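Long-range contact in dTDP-4-dehydrorhamnose reductase (Yersinia enterocolitica, PDB 5U9C), which probably reduces dTDP-4-dehydro-L-rhamnose with NADPH to give dTDP-L-rhamnose, the last step of dTDP-L-rhamnose biosynthesis: residues N148-G160 against R189-I203. Numbering follows the deposited sequence.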
loop_
_atom_site.group_PDB
_atom_site.type_symbol
_atom_site.label_atom_id
_atom_site.label_comp_id
_atom_site.label_asym_id
_atom_site.label_seq_id
_atom_site.Cartn_x
_atom_site.Cartn_y
_atom_site.Cartn_z
ATOM N N ASN D 148 34.045 -12.758 -2.654
ATOM C CA ASN D 148 34.311 -14.068 -3.218
ATOM C C ASN D 148 33.062 -14.951 -3.226
ATOM O O ASN D 148 33.093 -16.095 -2.773
ATOM C CB ASN D 148 35.457 -14.707 -2.407
ATOM C CG ASN D 148 36.216 -15.766 -3.179
ATOM O OD1 ASN D 148 36.315 -15.722 -4.409
ATOM N ND2 ASN D 148 36.823 -16.696 -2.448
ATOM N N HIS D 149 31.947 -14.402 -3.717
ATOM C CA HIS D 149 30.715 -15.171 -3.838
ATOM C C HIS D 149 30.012 -14.809 -5.126
ATOM O O HIS D 149 30.273 -13.735 -5.722
ATOM C CB HIS D 149 29.755 -14.884 -2.692
ATOM C CG HIS D 149 29.159 -13.511 -2.746
ATOM N ND1 HIS D 149 29.749 -12.416 -2.147
ATOM C CD2 HIS D 149 28.035 -13.051 -3.349
ATOM C CE1 HIS D 149 29.010 -11.342 -2.376
ATOM N NE2 HIS D 149 27.974 -11.696 -3.114
ATOM N N LEU D 150 29.115 -15.697 -5.533
ATOM C CA LEU D 150 28.247 -15.460 -6.678
ATOM C C LEU D 150 26.845 -15.940 -6.300
ATOM O O LEU D 150 26.655 -17.103 -5.899
ATOM C CB LEU D 150 28.735 -16.173 -7.932
ATOM C CG LEU D 150 27.850 -15.990 -9.179
ATOM C CD1 LEU D 150 27.651 -14.520 -9.529
ATOM C CD2 LEU D 150 28.406 -16.734 -10.379
ATOM N N ILE D 151 25.877 -15.040 -6.401
ATOM C CA ILE D 151 24.479 -15.354 -6.121
ATOM C C ILE D 151 23.750 -15.248 -7.443
ATOM O O ILE D 151 23.809 -14.194 -8.112
ATOM C CB ILE D 151 23.887 -14.374 -5.104
ATOM C CG1 ILE D 151 24.509 -14.642 -3.731
ATOM C CG2 ILE D 151 22.362 -14.506 -5.041
ATOM C CD1 ILE D 151 24.282 -13.528 -2.726
ATOM N N ILE D 152 23.114 -16.342 -7.847
ATOM C CA ILE D 152 22.362 -16.381 -9.094
ATOM C C ILE D 152 20.900 -16.622 -8.772
ATOM O O ILE D 152 20.544 -17.608 -8.101
ATOM C CB ILE D 152 22.823 -17.489 -10.028
ATOM C CG1 ILE D 152 24.326 -17.382 -10.300
ATOM C CG2 ILE D 152 22.016 -17.434 -11.333
ATOM C CD1 ILE D 152 24.857 -18.496 -11.182
ATOM N N ARG D 153 20.050 -15.739 -9.260
ATOM C CA ARG D 153 18.619 -15.888 -9.067
ATOM C C ARG D 153 18.033 -16.480 -10.338
ATOM O O ARG D 153 18.194 -15.929 -11.426
ATOM C CB ARG D 153 17.953 -14.552 -8.728
ATOM C CG ARG D 153 18.496 -13.869 -7.479
ATOM C CD ARG D 153 17.655 -12.658 -7.094
ATOM N NE ARG D 153 18.129 -11.977 -5.901
ATOM C CZ ARG D 153 18.505 -10.701 -5.801
ATOM N NH1 ARG D 153 18.432 -9.854 -6.831
ATOM N NH2 ARG D 153 18.901 -10.246 -4.619
ATOM N N ALA D 154 17.405 -17.644 -10.185
ATOM C CA ALA D 154 16.719 -18.339 -11.275
ATOM C C ALA D 154 15.216 -18.176 -11.069
ATOM O O ALA D 154 14.747 -17.977 -9.949
ATOM C CB ALA D 154 17.076 -19.824 -11.282
ATOM N N GLY D 155 14.477 -18.254 -12.159
ATOM C CA GLY D 155 13.029 -18.144 -12.135
ATOM C C GLY D 155 12.425 -19.544 -12.080
ATOM O O GLY D 155 12.857 -20.384 -11.281
ATOM N N TRP D 156 11.424 -19.799 -12.918
ATOM C CA TRP D 156 10.793 -21.128 -12.975
ATOM C C TRP D 156 11.726 -22.094 -13.718
ATOM O O TRP D 156 11.876 -22.011 -14.948
ATOM C CB TRP D 156 9.445 -21.051 -13.676
ATOM C CG TRP D 156 8.429 -20.178 -12.969
ATOM C CD1 TRP D 156 8.353 -19.923 -11.629
ATOM C CD2 TRP D 156 7.260 -19.601 -13.551
ATOM N NE1 TRP D 156 7.240 -19.152 -11.357
ATOM C CE2 TRP D 156 6.545 -18.961 -12.520
ATOM C CE3 TRP D 156 6.769 -19.529 -14.847
ATOM C CZ2 TRP D 156 5.364 -18.265 -12.756
ATOM C CZ3 TRP D 156 5.585 -18.835 -15.076
ATOM C CH2 TRP D 156 4.902 -18.216 -14.041
HETATM N N MSE D 157 12.366 -22.981 -12.964
HETATM C CA MSE D 157 13.362 -23.897 -13.521
HETATM C C MSE D 157 12.758 -24.992 -14.383
HETATM O O MSE D 157 11.782 -25.620 -14.004
HETATM C CB MSE D 157 14.150 -24.477 -12.338
HETATM C CG MSE D 157 15.439 -25.213 -12.738
HETATM SE SE MSE D 157 16.904 -23.918 -12.996
HETATM C CE MSE D 157 17.304 -23.699 -11.079
ATOM N N ILE D 158 13.291 -25.172 -15.586
ATOM C CA ILE D 158 12.872 -26.289 -16.441
ATOM C C ILE D 158 14.101 -27.185 -16.692
ATOM O O ILE D 158 15.208 -26.696 -17.010
ATOM C CB ILE D 158 12.202 -25.840 -17.758
ATOM C CG1 ILE D 158 13.183 -25.102 -18.662
ATOM C CG2 ILE D 158 10.994 -24.955 -17.451
ATOM C CD1 ILE D 158 12.584 -24.685 -19.985
ATOM N N GLY D 159 13.921 -28.482 -16.489
ATOM C CA GLY D 159 14.996 -29.444 -16.680
ATOM C C GLY D 159 14.659 -30.804 -16.092
ATOM O O GLY D 159 13.720 -30.926 -15.317
ATOM N N GLY D 160 15.444 -31.814 -16.462
ATOM C CA GLY D 160 15.257 -33.175 -15.970
ATOM C C GLY D 160 14.964 -34.154 -17.087
ATOM O O GLY D 160 15.376 -35.297 -17.025
ATOM N N ARG D 189 -0.822 -15.392 -12.967
ATOM C CA ARG D 189 0.421 -15.303 -12.185
ATOM C C ARG D 189 1.540 -15.415 -13.239
ATOM O O ARG D 189 1.555 -16.353 -14.033
ATOM C CB ARG D 189 0.543 -16.398 -11.127
ATOM C CG ARG D 189 -0.533 -16.356 -10.044
ATOM C CD ARG D 189 -0.420 -15.129 -9.134
ATOM N NE ARG D 189 -1.444 -15.060 -8.079
ATOM C CZ ARG D 189 -2.642 -14.476 -8.188
ATOM N NH1 ARG D 189 -3.054 -13.904 -9.330
ATOM N NH2 ARG D 189 -3.462 -14.488 -7.140
ATOM N N LEU D 190 2.434 -14.431 -13.273
ATOM C CA LEU D 190 3.492 -14.386 -14.270
ATOM C C LEU D 190 4.874 -14.655 -13.673
ATOM O O LEU D 190 5.103 -14.462 -12.469
ATOM C CB LEU D 190 3.499 -13.012 -14.938
ATOM C CG LEU D 190 2.173 -12.508 -15.529
ATOM C CD1 LEU D 190 2.274 -11.046 -15.954
ATOM C CD2 LEU D 190 1.787 -13.382 -16.689
ATOM N N GLY D 191 5.794 -15.056 -14.544
ATOM C CA GLY D 191 7.173 -15.358 -14.153
ATOM C C GLY D 191 8.054 -15.458 -15.377
ATOM O O GLY D 191 7.634 -15.113 -16.474
ATOM N N SER D 192 9.290 -15.909 -15.167
ATOM C CA SER D 192 10.266 -16.120 -16.214
ATOM C C SER D 192 10.819 -17.535 -16.076
ATOM O O SER D 192 10.986 -18.055 -14.951
ATOM C CB SER D 192 11.411 -15.108 -16.067
ATOM O OG SER D 192 10.951 -13.772 -16.259
ATOM N N ILE D 193 11.133 -18.171 -17.199
ATOM C CA ILE D 193 11.694 -19.517 -17.118
ATOM C C ILE D 193 13.227 -19.490 -17.173
ATOM O O ILE D 193 13.837 -18.617 -17.798
ATOM C CB ILE D 193 11.160 -20.467 -18.221
ATOM C CG1 ILE D 193 11.425 -19.918 -19.613
ATOM C CG2 ILE D 193 9.669 -20.737 -18.029
ATOM C CD1 ILE D 193 10.981 -20.856 -20.716
ATOM N N THR D 194 13.831 -20.451 -16.497
ATOM C CA THR D 194 15.268 -20.650 -16.501
ATOM C C THR D 194 15.550 -22.085 -16.919
ATOM O O THR D 194 15.152 -23.042 -16.228
ATOM C CB THR D 194 15.888 -20.432 -15.109
ATOM O OG1 THR D 194 15.693 -19.077 -14.696
ATOM C CG2 THR D 194 17.408 -20.718 -15.141
ATOM N N SER D 195 16.240 -22.238 -18.043
ATOM C CA SER D 195 16.670 -23.557 -18.515
ATOM C C SER D 195 17.805 -24.050 -17.630
ATOM O O SER D 195 18.861 -23.407 -17.562
ATOM C CB SER D 195 17.166 -23.478 -19.968
ATOM O OG SER D 195 17.939 -24.627 -20.302
ATOM N N ALA D 196 17.599 -25.174 -16.944
ATOM C CA ALA D 196 18.644 -25.740 -16.087
ATOM C C ALA D 196 19.920 -26.054 -16.893
ATOM O O ALA D 196 21.019 -25.830 -16.393
ATOM C CB ALA D 196 18.155 -26.981 -15.340
HETATM N N MSE D 197 19.779 -26.545 -18.128
HETATM C CA MSE D 197 20.970 -26.876 -18.948
HETATM C C MSE D 197 21.756 -25.631 -19.317
HETATM O O MSE D 197 22.990 -25.664 -19.319
HETATM C CB MSE D 197 20.613 -27.739 -20.167
HETATM C CG MSE D 197 21.840 -28.141 -21.014
HETATM SE SE MSE D 197 23.227 -29.178 -20.026
HETATM C CE MSE D 197 24.716 -28.956 -21.307
ATOM N N GLN D 198 21.076 -24.528 -19.619
ATOM C CA GLN D 198 21.785 -23.270 -19.935
ATOM C C GLN D 198 22.447 -22.721 -18.672
ATOM O O GLN D 198 23.594 -22.259 -18.714
ATOM C CB GLN D 198 20.858 -22.200 -20.525
ATOM C CG GLN D 198 20.301 -22.496 -21.910
ATOM C CD GLN D 198 19.395 -21.380 -22.462
ATOM O OE1 GLN D 198 18.651 -20.709 -21.713
ATOM N NE2 GLN D 198 19.457 -21.181 -23.794
ATOM N N LEU D 199 21.732 -22.811 -17.548
ATOM C CA LEU D 199 22.267 -22.337 -16.264
ATOM C C LEU D 199 23.524 -23.155 -15.905
ATOM O O LEU D 199 24.522 -22.607 -15.418
ATOM C CB LEU D 199 21.208 -22.410 -15.161
ATOM C CG LEU D 199 21.651 -22.044 -13.746
ATOM C CD1 LEU D 199 22.330 -20.677 -13.732
ATOM C CD2 LEU D 199 20.467 -22.074 -12.796
ATOM N N CYS D 200 23.474 -24.455 -16.178
ATOM C CA CYS D 200 24.629 -25.335 -15.941
ATOM C C CYS D 200 25.852 -24.831 -16.733
ATOM O O CYS D 200 26.921 -24.641 -16.191
ATOM C CB CYS D 200 24.294 -26.773 -16.359
ATOM S SG CYS D 200 25.686 -27.919 -16.266
ATOM N N ASN D 201 25.667 -24.606 -18.027
ATOM C CA ASN D 201 26.748 -24.119 -18.872
ATOM C C ASN D 201 27.312 -22.791 -18.345
ATOM O O ASN D 201 28.534 -22.587 -18.372
ATOM C CB ASN D 201 26.276 -23.973 -20.320
ATOM C CG ASN D 201 25.924 -25.321 -20.966
ATOM O OD1 ASN D 201 26.472 -26.365 -20.596
ATOM N ND2 ASN D 201 25.026 -25.295 -21.945
ATOM N N PHE D 202 26.425 -21.908 -17.882
ATOM C CA PHE D 202 26.843 -20.626 -17.341
ATOM C C PHE D 202 27.654 -20.823 -16.064
ATOM O O PHE D 202 28.661 -20.136 -15.854
ATOM C CB PHE D 202 25.674 -19.668 -17.060
ATOM C CG PHE D 202 26.117 -18.395 -16.393
ATOM C CD1 PHE D 202 26.640 -17.357 -17.146
ATOM C CD2 PHE D 202 26.110 -18.274 -15.016
ATOM C CE1 PHE D 202 27.088 -16.193 -16.541
ATOM C CE2 PHE D 202 26.582 -17.126 -14.401
ATOM C CZ PHE D 202 27.061 -16.088 -15.162
ATOM N N ILE D 203 27.215 -21.758 -15.224
ATOM C CA ILE D 203 27.897 -22.043 -13.977
ATOM C C ILE D 203 29.327 -22.559 -14.223
ATOM O O ILE D 203 30.250 -22.158 -13.501
ATOM C CB ILE D 203 27.080 -23.001 -13.102
ATOM C CG1 ILE D 203 25.859 -22.250 -12.550
ATOM C CG2 ILE D 203 27.926 -23.528 -11.962
ATOM C CD1 ILE D 203 24.889 -23.110 -11.779
HETATM O O HOH W 1 17.139 -27.628 -19.012
#
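Trp156-Ile158 pairs in parallel with Ile193-Ser195, their axes 4.5 Å apart at 33°, through a ladder of four backbone hydrogen bonds that runs from Trp156 N to Ser192 O at one end to Ala196 N to Ile158 O at the other. Gly155, at the break between strands 149-154 and 156-158, gives its N-H to Thr194 OG1 (2.9 Å, nearly straight at 167°). The same hydroxyl is also bonded to Phe217 O. The indole of Trp156 lies against the backbone of Arg189-Ser192. Gly191 CA sits over the six-membered ring, 3.7 Å from its centroid, as a CH-pi contact, and Arg189 O meets the ring edge in plane. Trp156 NE1 bonds Glu260, and Arg225 makes a cation-pi contact. On the other side of the pairing, selenomethionine Met157 has CG anti to its backbone N (chi1 -167°) and bends twice beyond. Its SE lies 3.9 Å from Thr194 CG2, while CE reaches Leu199 CD2. Ser195 caps helix 196-209 by accepting from Gln198 N. A water bridges Ile158 O and Met197 N at this helix start. Further along, Ile152 CD1 meets the Phe202 ring at its edge, 3.9 Å from CE2. The helix thus packs nearly antiparallel to strand 149-154 of the Rossmann-type sheet, with Leu102 of strand 100-106 and Leu17 of helix 16-25 beside it, while strand 190-195 lies between strands 156-158 and 223-224.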